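Local coordinates for protein aminoacyl-histidine dipeptidase (Vibrio alginolyticus, PDB 3MRU) that probably hydrolyses dipeptides, preferring hydrophobic ones, as a zinc-dependent metallopeptidase of the M20C family, at residues 78-83 against 171-176; 82-87 against 459-464; 91-96 against 112-117; 106-111 against 464-469. All coordinates share one frame; numbering follows the deposited sequence.

Interaction 1 (78-83 against 171-176); sequences QAHIDM and NTDSEQ. With ZN (zinc ion), chain D.
Q78 and N171 pair as parallel neighbours where strands 75-80 and 168-171 end side by side in a six-stranded mixed sheet. Ligands for a metal gathered just beyond strand ends are a familiar arrangement in α/β enzymes, and the C-terminal ends of these two inner strands of the M20 catalytic domain illustrate it. The packed part of the contact lies at the strand ends, where Q78, A79, N171 and T172 are all buried. Here Q78 O takes the backbone N-H of T172 at 3.1 Å. The same oxygen receives a weak second bond from T172 OG1, because a first torsion of 76° turns the hydroxyl toward strand 75-80. T172 OG1 also rests against the A79 methyl, CB, at 3.7 Å.

One step further on, the chains separate and the contact loosens toward partly exposed D173; H80 and D173 still meet, and a zinc ion lies between their polar ends. H80 leaves the strand end with CG lodged between its own backbone N and carbonyl carbon (chi1 70°), which carries the ring across toward the loop. D173 OD1 meets the rim of that ring, 3.4 Å from CD2 and near its plane, although ring and carboxylate planes differ by 55°. H80 ND1 makes a weak bond to D82 OD1, which also accepts from E149 N, and this may help to orient the imidazole. D119 completes the zinc site, and N120 ND2 donates to the D173 carboxylate. H80 NE2 stands 2.8 Å from the zinc, and D173 OD2 binds it at 2.4 Å.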
loop_
_atom_site.group_PDB
_atom_site.type_symbol
_atom_site.label_atom_id
_atom_site.label_comp_id
_atom_site.label_asym_id
_atom_site.label_seq_id
_atom_site.Cartn_x
_atom_site.Cartn_y
_atom_site.Cartn_z
ATOM N N GLN A 78 9.213 14.782 -8.492
ATOM C CA GLN A 78 7.922 14.205 -8.825
ATOM C C GLN A 78 6.928 14.243 -7.707
ATOM O O GLN A 78 7.235 14.004 -6.541
ATOM C CB GLN A 78 8.079 12.775 -9.340
ATOM C CG GLN A 78 6.803 12.136 -9.912
ATOM C CD GLN A 78 6.065 11.295 -8.907
ATOM O OE1 GLN A 78 4.852 11.163 -8.985
ATOM N NE2 GLN A 78 6.792 10.700 -7.965
ATOM N N ALA A 79 5.717 14.564 -8.111
ATOM C CA ALA A 79 4.573 14.634 -7.231
ATOM C C ALA A 79 3.375 14.293 -8.108
ATOM O O ALA A 79 3.515 14.151 -9.337
ATOM C CB ALA A 79 4.433 16.038 -6.645
ATOM N N HIS A 80 2.208 14.149 -7.483
ATOM C CA HIS A 80 1.013 13.888 -8.223
ATOM C C HIS A 80 0.029 15.024 -7.955
ATOM O O HIS A 80 -0.019 15.573 -6.842
ATOM C CB HIS A 80 0.452 12.555 -7.814
ATOM C CG HIS A 80 -0.104 12.553 -6.437
ATOM N ND1 HIS A 80 -1.364 13.018 -6.149
ATOM C CD2 HIS A 80 0.418 12.120 -5.266
ATOM C CE1 HIS A 80 -1.593 12.884 -4.855
ATOM N NE2 HIS A 80 -0.526 12.344 -4.296
ATOM N N ILE A 81 -0.744 15.358 -8.998
ATOM C CA ILE A 81 -1.604 16.566 -9.074
ATOM C C ILE A 81 -2.918 16.395 -8.342
ATOM O O ILE A 81 -3.371 17.285 -7.625
ATOM C CB ILE A 81 -1.903 16.914 -10.541
ATOM C CG1 ILE A 81 -0.600 17.299 -11.248
ATOM C CG2 ILE A 81 -2.941 17.989 -10.645
ATOM C CD1 ILE A 81 -0.680 17.372 -12.773
ATOM N N ASP A 82 -3.534 15.238 -8.524
ATOM C CA ASP A 82 -4.822 15.014 -7.906
ATOM C C ASP A 82 -4.719 15.001 -6.403
ATOM O O ASP A 82 -3.707 14.590 -5.833
ATOM C CB ASP A 82 -5.479 13.739 -8.415
ATOM C CG ASP A 82 -4.859 12.501 -7.859
ATOM O OD1 ASP A 82 -3.671 12.257 -8.151
ATOM O OD2 ASP A 82 -5.578 11.767 -7.150
ATOM N N MET A 83 -5.772 15.498 -5.781
ATOM C CA MET A 83 -5.924 15.547 -4.346
ATOM C C MET A 83 -6.923 14.438 -4.051
ATOM O O MET A 83 -7.294 13.696 -4.973
ATOM C CB MET A 83 -6.552 16.894 -4.013
ATOM C CG MET A 83 -7.088 17.062 -2.628
ATOM S SD MET A 83 -7.775 18.710 -2.476
ATOM C CE MET A 83 -6.282 19.683 -2.509
ATOM N N ASN A 171 10.744 11.481 -5.419
ATOM C CA ASN A 171 9.354 11.534 -5.110
ATOM C C ASN A 171 9.141 12.182 -3.763
ATOM O O ASN A 171 9.816 11.866 -2.784
ATOM C CB ASN A 171 8.740 10.155 -5.144
ATOM C CG ASN A 171 7.324 10.168 -4.642
ATOM O OD1 ASN A 171 6.387 10.286 -5.423
ATOM N ND2 ASN A 171 7.156 10.088 -3.326
ATOM N N THR A 172 8.172 13.086 -3.722
ATOM C CA THR A 172 7.902 13.908 -2.558
ATOM C C THR A 172 6.602 13.461 -1.915
ATOM O O THR A 172 5.889 14.268 -1.330
ATOM C CB THR A 172 7.676 15.326 -3.001
ATOM O OG1 THR A 172 6.367 15.411 -3.563
ATOM C CG2 THR A 172 8.669 15.718 -4.073
ATOM N N ASP A 173 6.293 12.170 -2.035
ATOM C CA ASP A 173 4.964 11.661 -1.698
ATOM C C ASP A 173 4.919 10.932 -0.346
ATOM O O ASP A 173 3.843 10.538 0.103
ATOM C CB ASP A 173 4.437 10.769 -2.847
ATOM C CG ASP A 173 2.906 10.591 -2.831
ATOM O OD1 ASP A 173 2.382 9.844 -3.701
ATOM O OD2 ASP A 173 2.227 11.192 -1.967
ATOM N N SER A 174 6.062 10.754 0.312
ATOM C CA SER A 174 6.052 10.185 1.665
ATOM C C SER A 174 5.525 11.208 2.653
ATOM O O SER A 174 5.574 12.402 2.378
ATOM C CB SER A 174 7.447 9.753 2.105
ATOM O OG SER A 174 7.518 9.730 3.527
ATOM N N GLU A 175 5.059 10.755 3.810
ATOM C CA GLU A 175 4.490 11.683 4.796
ATOM C C GLU A 175 5.167 11.752 6.174
ATOM O O GLU A 175 4.488 11.933 7.191
ATOM C CB GLU A 175 2.973 11.486 4.935
ATOM C CG GLU A 175 2.501 10.031 4.886
ATOM C CD GLU A 175 2.543 9.468 3.481
ATOM O OE1 GLU A 175 3.514 8.737 3.172
ATOM O OE2 GLU A 175 1.627 9.793 2.682
ATOM N N GLN A 176 6.495 11.608 6.199
ATOM C CA GLN A 176 7.294 11.957 7.385
ATOM C C GLN A 176 8.671 12.581 7.102
ATOM O O GLN A 176 9.418 12.109 6.223
ATOM C CB GLN A 176 7.489 10.733 8.276
ATOM C CG GLN A 176 7.558 11.059 9.760
ATOM C CD GLN A 176 6.169 11.129 10.354
ATOM O OE1 GLN A 176 5.906 11.907 11.281
ATOM N NE2 GLN A 176 5.252 10.323 9.803
HETATM ZN ZN ZN D . -0.088 10.719 -2.111
#

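Interaction 2 (82-87 against 459-464). With ZN (zinc ion), chain C.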
loop_
_atom_site.group_PDB
_atom_site.type_symbol
_atom_site.label_atom_id
_atom_site.label_comp_id
_atom_site.label_asym_id
_atom_site.label_seq_id
_atom_site.Cartn_x
_atom_site.Cartn_y
_atom_site.Cartn_z
ATOM N N ASP A 82 -3.534 15.238 -8.524
ATOM C CA ASP A 82 -4.822 15.014 -7.906
ATOM C C ASP A 82 -4.719 15.001 -6.403
ATOM O O ASP A 82 -3.707 14.590 -5.833
ATOM C CB ASP A 82 -5.479 13.739 -8.415
ATOM C CG ASP A 82 -4.859 12.501 -7.859
ATOM O OD1 ASP A 82 -3.671 12.257 -8.151
ATOM O OD2 ASP A 82 -5.578 11.767 -7.150
ATOM N N MET A 83 -5.772 15.498 -5.781
ATOM C CA MET A 83 -5.924 15.547 -4.346
ATOM C C MET A 83 -6.923 14.438 -4.051
ATOM O O MET A 83 -7.294 13.696 -4.973
ATOM C CB MET A 83 -6.552 16.894 -4.013
ATOM C CG MET A 83 -7.088 17.062 -2.628
ATOM S SD MET A 83 -7.775 18.710 -2.476
ATOM C CE MET A 83 -6.282 19.683 -2.509
ATOM N N VAL A 84 -7.363 14.302 -2.803
ATOM C CA VAL A 84 -8.409 13.338 -2.467
ATOM C C VAL A 84 -9.639 14.029 -1.891
ATOM O O VAL A 84 -9.526 14.749 -0.894
ATOM C CB VAL A 84 -7.858 12.269 -1.470
ATOM C CG1 VAL A 84 -8.975 11.380 -0.908
ATOM C CG2 VAL A 84 -6.757 11.436 -2.116
ATOM N N PRO A 85 -10.819 13.807 -2.520
ATOM C CA PRO A 85 -12.057 14.483 -2.116
ATOM C C PRO A 85 -12.708 13.881 -0.874
ATOM O O PRO A 85 -13.321 12.827 -0.963
ATOM C CB PRO A 85 -12.962 14.295 -3.336
ATOM C CG PRO A 85 -12.499 13.026 -3.962
ATOM C CD PRO A 85 -11.033 12.896 -3.669
ATOM N N GLN A 86 -12.574 14.519 0.281
ATOM C CA GLN A 86 -13.329 14.063 1.439
ATOM C C GLN A 86 -13.733 15.236 2.279
ATOM O O GLN A 86 -12.895 15.988 2.765
ATOM C CB GLN A 86 -12.546 13.068 2.288
ATOM C CG GLN A 86 -12.342 11.688 1.664
ATOM C CD GLN A 86 -13.402 10.691 2.075
ATOM O OE1 GLN A 86 -14.543 11.055 2.394
ATOM N NE2 GLN A 86 -13.032 9.416 2.075
ATOM N N LYS A 87 -15.020 15.354 2.500
ATOM C CA LYS A 87 -15.563 16.476 3.199
ATOM C C LYS A 87 -16.021 16.023 4.541
ATOM O O LYS A 87 -16.227 14.856 4.790
ATOM C CB LYS A 87 -16.765 16.980 2.447
ATOM C CG LYS A 87 -17.671 15.835 2.074
ATOM C CD LYS A 87 -17.159 14.542 2.715
ATOM C CE LYS A 87 -17.886 13.298 2.215
ATOM N NZ LYS A 87 -17.024 12.085 2.322
ATOM N N PHE A 459 -3.056 12.278 9.103
ATOM C CA PHE A 459 -4.484 12.070 8.767
ATOM C C PHE A 459 -4.839 12.404 7.338
ATOM O O PHE A 459 -5.919 12.944 7.097
ATOM C CB PHE A 459 -5.424 12.890 9.654
ATOM C CG PHE A 459 -5.185 12.738 11.103
ATOM C CD1 PHE A 459 -5.170 13.862 11.926
ATOM C CD2 PHE A 459 -4.992 11.487 11.664
ATOM C CE1 PHE A 459 -4.975 13.748 13.310
ATOM C CE2 PHE A 459 -4.787 11.355 13.032
ATOM C CZ PHE A 459 -4.780 12.493 13.861
ATOM N N PRO A 460 -3.970 12.055 6.375
ATOM C CA PRO A 460 -4.353 12.452 5.023
ATOM C C PRO A 460 -5.633 11.705 4.669
ATOM O O PRO A 460 -5.952 10.718 5.330
ATOM C CB PRO A 460 -3.177 11.964 4.160
ATOM C CG PRO A 460 -2.554 10.863 4.941
ATOM C CD PRO A 460 -2.724 11.265 6.391
ATOM N N HIS A 461 -6.360 12.166 3.655
ATOM C CA HIS A 461 -7.585 11.492 3.199
ATOM C C HIS A 461 -8.726 11.640 4.220
ATOM O O HIS A 461 -9.725 10.915 4.151
ATOM C CB HIS A 461 -7.337 10.006 2.852
ATOM C CG HIS A 461 -6.110 9.774 2.029
ATOM N ND1 HIS A 461 -4.843 9.778 2.571
ATOM C CD2 HIS A 461 -5.953 9.537 0.706
ATOM C CE1 HIS A 461 -3.956 9.571 1.616
ATOM N NE2 HIS A 461 -4.603 9.422 0.473
ATOM N N SER A 462 -8.581 12.579 5.156
ATOM C CA SER A 462 -9.683 12.925 6.047
ATOM C C SER A 462 -9.837 14.442 6.206
ATOM O O SER A 462 -8.907 15.195 5.943
ATOM C CB SER A 462 -9.549 12.201 7.389
ATOM O OG SER A 462 -9.101 13.075 8.406
ATOM N N PRO A 463 -11.018 14.899 6.638
ATOM C CA PRO A 463 -11.150 16.304 7.041
ATOM C C PRO A 463 -10.107 16.730 8.122
ATOM O O PRO A 463 -10.047 17.921 8.511
ATOM C CB PRO A 463 -12.570 16.329 7.620
ATOM C CG PRO A 463 -13.304 15.277 6.840
ATOM C CD PRO A 463 -12.315 14.212 6.520
ATOM N N ASP A 464 -9.288 15.784 8.585
ATOM C CA ASP A 464 -8.321 16.081 9.633
ATOM C C ASP A 464 -6.926 16.263 9.100
ATOM O O ASP A 464 -6.016 16.646 9.844
ATOM C CB ASP A 464 -8.229 14.944 10.633
ATOM C CG ASP A 464 -9.575 14.539 11.160
ATOM O OD1 ASP A 464 -10.316 15.443 11.605
ATOM O OD2 ASP A 464 -9.894 13.321 11.119
HETATM ZN ZN ZN C . -2.671 10.199 -1.044
#
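V84 against H461 is the centre of a loop-to-loop van der Waals contact beside the second zinc of the M20 catalytic domain, near the protein surface. The two segments exchange no hydrogen bond; they run in much the same direction, 25° apart, and lean on each other at three places. At the first, the CG2 methyl of V84 comes obliquely onto the imidazole, 3.5 Å from H461 CD2 and 3.9 Å from H461 NE2. The methyl thus flanks the nitrogen that binds the metal: H461 NE2 lies 2.6 Å from the zinc ion, whose other protein ligand is D119 through OD2. A type II turn from F459 to S462 presents this histidine, which has the positive phi of 71° expected for the third residue of such a turn. Its CG lies opposite the carbonyl carbon (chi1 -46°), leaving the ring directed at the metal, and E150 touches both H461 and V84.

Further along, aliphatic groups meet carbonyl oxygens. Q86 CG approaches H461 O at 3.7 Å, and the ring carbon P463 CG reaches K87 O at 3.6 Å. In the fold, segment 82-87 belongs to the connection from strand 75-80 to strand 102-105, while 459-464 links the antiparallel strands 457-458 and 466-468; T115 OG1, in the loop leading into helix 118-121, lies close to V84 O, a probable hydrogen bond whose modelled length is doubtful.

Interaction 3 (91-96 against 112-117)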
loop_
_atom_site.group_PDB
_atom_site.type_symbol
_atom_site.label_atom_id
_atom_site.label_comp_id
_atom_site.label_asym_id
_atom_site.label_seq_id
_atom_site.Cartn_x
_atom_site.Cartn_y
_atom_site.Cartn_z
ATOM N N THR A 91 -20.780 20.138 5.947
ATOM C CA THR A 91 -20.248 21.397 5.402
ATOM C C THR A 91 -20.381 21.355 3.890
ATOM O O THR A 91 -20.122 20.321 3.278
ATOM C CB THR A 91 -18.722 21.625 5.737
ATOM O OG1 THR A 91 -17.900 20.906 4.800
ATOM C CG2 THR A 91 -18.354 21.212 7.186
ATOM N N ASP A 92 -20.746 22.473 3.279
ATOM C CA ASP A 92 -20.972 22.491 1.834
ATOM C C ASP A 92 -19.680 22.588 1.017
ATOM O O ASP A 92 -18.960 23.586 1.102
ATOM C CB ASP A 92 -21.933 23.630 1.449
ATOM C CG ASP A 92 -22.414 23.533 -0.003
ATOM O OD1 ASP A 92 -23.176 22.583 -0.334
ATOM O OD2 ASP A 92 -22.028 24.416 -0.809
ATOM N N HIS A 93 -19.403 21.577 0.196
ATOM C CA HIS A 93 -18.223 21.632 -0.652
ATOM C C HIS A 93 -18.367 20.827 -1.942
ATOM O O HIS A 93 -18.364 19.593 -1.920
ATOM C CB HIS A 93 -16.962 21.192 0.138
ATOM C CG HIS A 93 -15.677 21.753 -0.396
ATOM N ND1 HIS A 93 -14.881 21.072 -1.292
ATOM C CD2 HIS A 93 -15.063 22.938 -0.172
ATOM C CE1 HIS A 93 -13.839 21.817 -1.606
ATOM N NE2 HIS A 93 -13.926 22.955 -0.940
ATOM N N ASP A 94 -18.469 21.522 -3.070
ATOM C CA ASP A 94 -18.428 20.830 -4.348
ATOM C C ASP A 94 -16.975 20.705 -4.753
ATOM O O ASP A 94 -16.378 21.642 -5.266
ATOM C CB ASP A 94 -19.232 21.568 -5.425
ATOM C CG ASP A 94 -19.750 20.630 -6.525
ATOM O OD1 ASP A 94 -20.679 19.815 -6.236
ATOM O OD2 ASP A 94 -19.248 20.721 -7.677
ATOM N N PHE A 95 -16.402 19.538 -4.506
ATOM C CA PHE A 95 -15.004 19.308 -4.848
ATOM C C PHE A 95 -14.662 19.671 -6.281
ATOM O O PHE A 95 -13.663 20.328 -6.512
ATOM C CB PHE A 95 -14.552 17.881 -4.481
ATOM C CG PHE A 95 -14.227 17.718 -3.006
ATOM C CD1 PHE A 95 -15.225 17.402 -2.087
ATOM C CD2 PHE A 95 -12.932 17.931 -2.531
ATOM C CE1 PHE A 95 -14.934 17.284 -0.743
ATOM C CE2 PHE A 95 -12.640 17.809 -1.178
ATOM C CZ PHE A 95 -13.640 17.485 -0.289
ATOM N N THR A 96 -15.495 19.296 -7.241
ATOM C CA THR A 96 -15.191 19.623 -8.637
ATOM C C THR A 96 -15.017 21.126 -8.790
ATOM O O THR A 96 -14.243 21.567 -9.627
ATOM C CB THR A 96 -16.218 19.044 -9.633
ATOM O OG1 THR A 96 -17.510 19.582 -9.343
ATOM C CG2 THR A 96 -16.257 17.502 -9.581
ATOM N N LYS A 112 -10.717 23.507 6.694
ATOM C CA LYS A 112 -11.866 23.037 7.476
ATOM C C LYS A 112 -13.050 22.432 6.722
ATOM O O LYS A 112 -13.525 22.949 5.697
ATOM C CB LYS A 112 -12.309 23.968 8.618
ATOM C CG LYS A 112 -12.716 23.149 9.889
ATOM C CD LYS A 112 -11.534 22.286 10.446
ATOM C CE LYS A 112 -11.292 20.961 9.677
ATOM N NZ LYS A 112 -9.866 20.444 9.745
ATOM N N GLY A 113 -13.495 21.308 7.277
ATOM C CA GLY A 113 -14.561 20.535 6.715
ATOM C C GLY A 113 -14.105 19.826 5.464
ATOM O O GLY A 113 -14.945 19.352 4.693
ATOM N N THR A 114 -12.788 19.733 5.245
ATOM C CA THR A 114 -12.296 19.114 4.004
ATOM C C THR A 114 -10.823 18.638 4.010
ATOM O O THR A 114 -9.977 19.238 4.668
ATOM C CB THR A 114 -12.586 20.040 2.775
ATOM O OG1 THR A 114 -11.977 19.495 1.604
ATOM C CG2 THR A 114 -12.068 21.458 2.998
ATOM N N THR A 115 -10.526 17.564 3.273
ATOM C CA THR A 115 -9.140 17.170 3.021
ATOM C C THR A 115 -8.375 18.366 2.489
ATOM O O THR A 115 -8.951 19.168 1.762
ATOM C CB THR A 115 -8.991 16.070 1.957
ATOM O OG1 THR A 115 -9.818 16.371 0.836
ATOM C CG2 THR A 115 -9.337 14.720 2.500
ATOM N N LEU A 116 -7.082 18.462 2.833
ATOM C CA LEU A 116 -6.267 19.620 2.498
ATOM C C LEU A 116 -5.447 19.452 1.252
ATOM O O LEU A 116 -5.077 20.432 0.641
ATOM C CB LEU A 116 -5.345 19.984 3.649
ATOM C CG LEU A 116 -4.151 20.911 3.397
ATOM C CD1 LEU A 116 -4.540 22.354 3.129
ATOM C CD2 LEU A 116 -3.319 20.845 4.620
ATOM N N GLY A 117 -5.149 18.218 0.866
ATOM C CA GLY A 117 -4.374 17.982 -0.359
ATOM C C GLY A 117 -2.918 18.364 -0.179
ATOM O O GLY A 117 -2.163 18.479 -1.147
#
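G113 meets T91 at the outer end of this contact. The hydroxyl T91 OG1 donates a weak hydrogen bond to G113 O across 3.3 Å, and the T91 methyl, CG2, settles 3.9 Å from G113 CA. The phi of 72° at G113 is one that favours glycine. G113 also shares a backbone hydrogen bond with N88.

T114 follows, with OG1 opposite the backbone N (chi1 174°) and therefore directed at the other loop. The oxygen sits 3.2 Å from F95 CZ, oblique to the phenyl ring, and also lies over one face of the H93 imidazole, 4.4 Å from H93 CE1. Its proton goes to T115 O at 3.0 Å, the hydroxyl tilted 17° from the carbonyl plane. Both segments are irregular: 91-96 lies in the connection between strands 75-80 and 102-105. Segment 112-117, in turn, leads from strand 108-111 into helix 118-121, which carries the zinc ligand D119. The contact is thus loop-on-loop packing in the M20 catalytic domain, with about 9 Å from the T115 side chain to a bound zinc. Within the first loop, H93 puts an edge to the phenyl ring, ND1 standing 3.6 Å above the middle of one F95 face, while H93 NE2 is bonded to P99 O. P29 and P85 also touch F95.

At T115 the chain passes the end of the same phenyl ring, the two side chains crossing at about a right angle. T115 OG1 is 3.8 Å from F95 CE2, but its probable partner is V84 O, modelled too close for the length to be trusted, and Q86 N gives it a further weak bond.

Interaction 4 (106-111 against 464-469); sequences GEWVTA and DEKVKI
W108 lies between two lysines where strands 108-111 and 466-468 pair as the central strands of a four-stranded antiparallel sheet. It shows how an indole on a sheet surface can use flexible chains as its walls. With CG opposite the carbonyl carbon (chi1 -57°), the ring tips over the neighbouring strand. K466 climbs one face: its CG stands 4.0 Å from the centroid of the six-membered ring in a CH-π contact, and bends at chi3 and chi4 bring NZ above the five-membered ring, 3.9 Å from the centroid and 22° off the normal, a cation-π interaction. Against the opposite face K468 sets CB, also 4.0 Å from the centroid of the six-membered ring. K468 CG leaves anti to the backbone N (chi1 -156°), and bends at chi3 and chi4 bring NZ to a salt bridge with D470 and, at a long 3.6 Å, to another with E107 OE2.

Beneath the indole the backbones pair: V109 N donates to V467 O in the carbonyl plane, V467 N returns a bond to V109 O from above its plane, and I469 N closes the end on E107 O at 2.9 Å. W17 of helix 14-25 covers V109 and I469 on the side away from W108. The two side chains cross there at about a right angle, V109 CG2 touching I469 CG1 at 3.7 Å.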
loop_
_atom_site.group_PDB
_atom_site.type_symbol
_atom_site.label_atom_id
_atom_site.label_comp_id
_atom_site.label_asym_id
_atom_site.label_seq_id
_atom_site.Cartn_x
_atom_site.Cartn_y
_atom_site.Cartn_z
ATOM N N GLY A 106 -1.864 26.739 15.026
ATOM C CA GLY A 106 -0.715 26.294 15.830
ATOM C C GLY A 106 0.525 25.867 15.065
ATOM O O GLY A 106 1.140 26.659 14.382
ATOM N N GLU A 107 0.891 24.602 15.185
ATOM C CA GLU A 107 2.070 24.068 14.524
ATOM C C GLU A 107 1.674 23.419 13.187
ATOM O O GLU A 107 2.496 22.787 12.504
ATOM C CB GLU A 107 2.775 23.084 15.478
ATOM C CG GLU A 107 2.017 22.910 16.843
ATOM C CD GLU A 107 2.562 21.757 17.712
ATOM O OE1 GLU A 107 1.743 21.144 18.477
ATOM O OE2 GLU A 107 3.794 21.474 17.626
ATOM N N TRP A 108 0.408 23.624 12.820
ATOM C CA TRP A 108 -0.263 22.916 11.719
ATOM C C TRP A 108 -1.012 23.828 10.750
ATOM O O TRP A 108 -1.430 24.932 11.098
ATOM C CB TRP A 108 -1.296 21.952 12.292
ATOM C CG TRP A 108 -0.714 20.991 13.222
ATOM C CD1 TRP A 108 -0.614 21.119 14.569
ATOM C CD2 TRP A 108 -0.097 19.751 12.882
ATOM N NE1 TRP A 108 0.019 20.026 15.094
ATOM C CE2 TRP A 108 0.346 19.167 14.077
ATOM C CE3 TRP A 108 0.118 19.069 11.674
ATOM C CZ2 TRP A 108 0.989 17.933 14.107
ATOM C CZ3 TRP A 108 0.754 17.846 11.700
ATOM C CH2 TRP A 108 1.183 17.287 12.910
ATOM N N VAL A 109 -1.214 23.342 9.534
ATOM C CA VAL A 109 -2.091 24.000 8.591
ATOM C C VAL A 109 -3.072 22.953 8.138
ATOM O O VAL A 109 -2.664 21.903 7.637
ATOM C CB VAL A 109 -1.313 24.549 7.364
ATOM C CG1 VAL A 109 -2.229 24.753 6.122
ATOM C CG2 VAL A 109 -0.591 25.841 7.723
ATOM N N THR A 110 -4.358 23.229 8.340
ATOM C CA THR A 110 -5.433 22.331 7.898
ATOM C C THR A 110 -6.502 23.122 7.121
ATOM O O THR A 110 -6.500 24.352 7.140
ATOM C CB THR A 110 -6.016 21.475 9.101
ATOM O OG1 THR A 110 -7.002 20.532 8.637
ATOM C CG2 THR A 110 -6.581 22.364 10.217
ATOM N N ALA A 111 -7.368 22.418 6.400
ATOM C CA ALA A 111 -8.528 23.026 5.761
ATOM C C ALA A 111 -9.710 22.652 6.597
ATOM O O ALA A 111 -9.729 21.561 7.165
ATOM C CB ALA A 111 -8.699 22.464 4.383
ATOM N N ASP A 464 -9.288 15.784 8.585
ATOM C CA ASP A 464 -8.321 16.081 9.633
ATOM C C ASP A 464 -6.926 16.263 9.100
ATOM O O ASP A 464 -6.016 16.646 9.844
ATOM C CB ASP A 464 -8.229 14.944 10.633
ATOM C CG ASP A 464 -9.575 14.539 11.160
ATOM O OD1 ASP A 464 -10.316 15.443 11.605
ATOM O OD2 ASP A 464 -9.894 13.321 11.119
ATOM N N GLU A 465 -6.724 16.013 7.810
ATOM C CA GLU A 465 -5.404 16.202 7.207
ATOM C C GLU A 465 -4.763 17.499 7.701
ATOM O O GLU A 465 -5.052 18.577 7.179
ATOM C CB GLU A 465 -5.508 16.212 5.681
ATOM C CG GLU A 465 -4.169 16.321 4.970
ATOM C CD GLU A 465 -4.306 16.280 3.461
ATOM O OE1 GLU A 465 -3.339 16.652 2.764
ATOM O OE2 GLU A 465 -5.382 15.876 2.970
ATOM N N LYS A 466 -3.904 17.387 8.714
ATOM C CA LYS A 466 -3.154 18.524 9.250
ATOM C C LYS A 466 -1.664 18.327 8.940
ATOM O O LYS A 466 -1.126 17.238 9.149
ATOM C CB LYS A 466 -3.370 18.653 10.758
ATOM C CG LYS A 466 -3.074 17.383 11.538
ATOM C CD LYS A 466 -3.821 17.363 12.863
ATOM C CE LYS A 466 -3.046 16.597 13.921
ATOM N NZ LYS A 466 -2.734 17.445 15.105
ATOM N N VAL A 467 -1.008 19.371 8.433
ATOM C CA VAL A 467 0.410 19.300 8.065
ATOM C C VAL A 467 1.279 20.179 8.980
ATOM O O VAL A 467 0.904 21.305 9.315
ATOM C CB VAL A 467 0.635 19.719 6.601
ATOM C CG1 VAL A 467 1.895 19.068 6.052
ATOM C CG2 VAL A 467 -0.573 19.354 5.753
ATOM N N LYS A 468 2.442 19.668 9.379
ATOM C CA LYS A 468 3.253 20.348 10.382
ATOM C C LYS A 468 4.144 21.381 9.669
ATOM O O LYS A 468 5.011 21.020 8.841
ATOM C CB LYS A 468 4.075 19.337 11.166
ATOM C CG LYS A 468 4.501 19.812 12.547
ATOM C CD LYS A 468 5.395 18.759 13.206
ATOM C CE LYS A 468 6.561 19.360 13.994
ATOM N NZ LYS A 468 6.131 19.883 15.329
ATOM N N ILE A 469 3.916 22.660 9.980
ATOM C CA ILE A 469 4.494 23.766 9.219
ATOM C C ILE A 469 6.021 23.698 9.208
ATOM O O ILE A 469 6.674 23.838 8.169
ATOM C CB ILE A 469 4.051 25.134 9.797
ATOM C CG1 ILE A 469 2.560 25.370 9.589
ATOM C CG2 ILE A 469 4.811 26.274 9.164
ATOM C CD1 ILE A 469 1.943 26.438 10.492
#

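In the fold
The four contacts cluster round and beside the dinuclear zinc site. Interaction 1 supplies H80 and D173 to one zinc and interaction 2 supplies H461 to the other; D119 joins the two ions through OD1 and OD2. These two contacts share D82 and M83, their centres about 14 Å apart. Interaction 3 packs closest to interaction 2, about 8 Å between centres, with K112 NZ 2.8 Å from P463 O, a probable hydrogen bond, and M83 CE packs on G117 CA. Interaction 4 shares D464 with interaction 2 and meets interaction 3 through probable hydrogen bonds from E465 OE2 to L116 N (3.1 Å, weak) and G117 N (3.2 Å), just before the helix that bears D119.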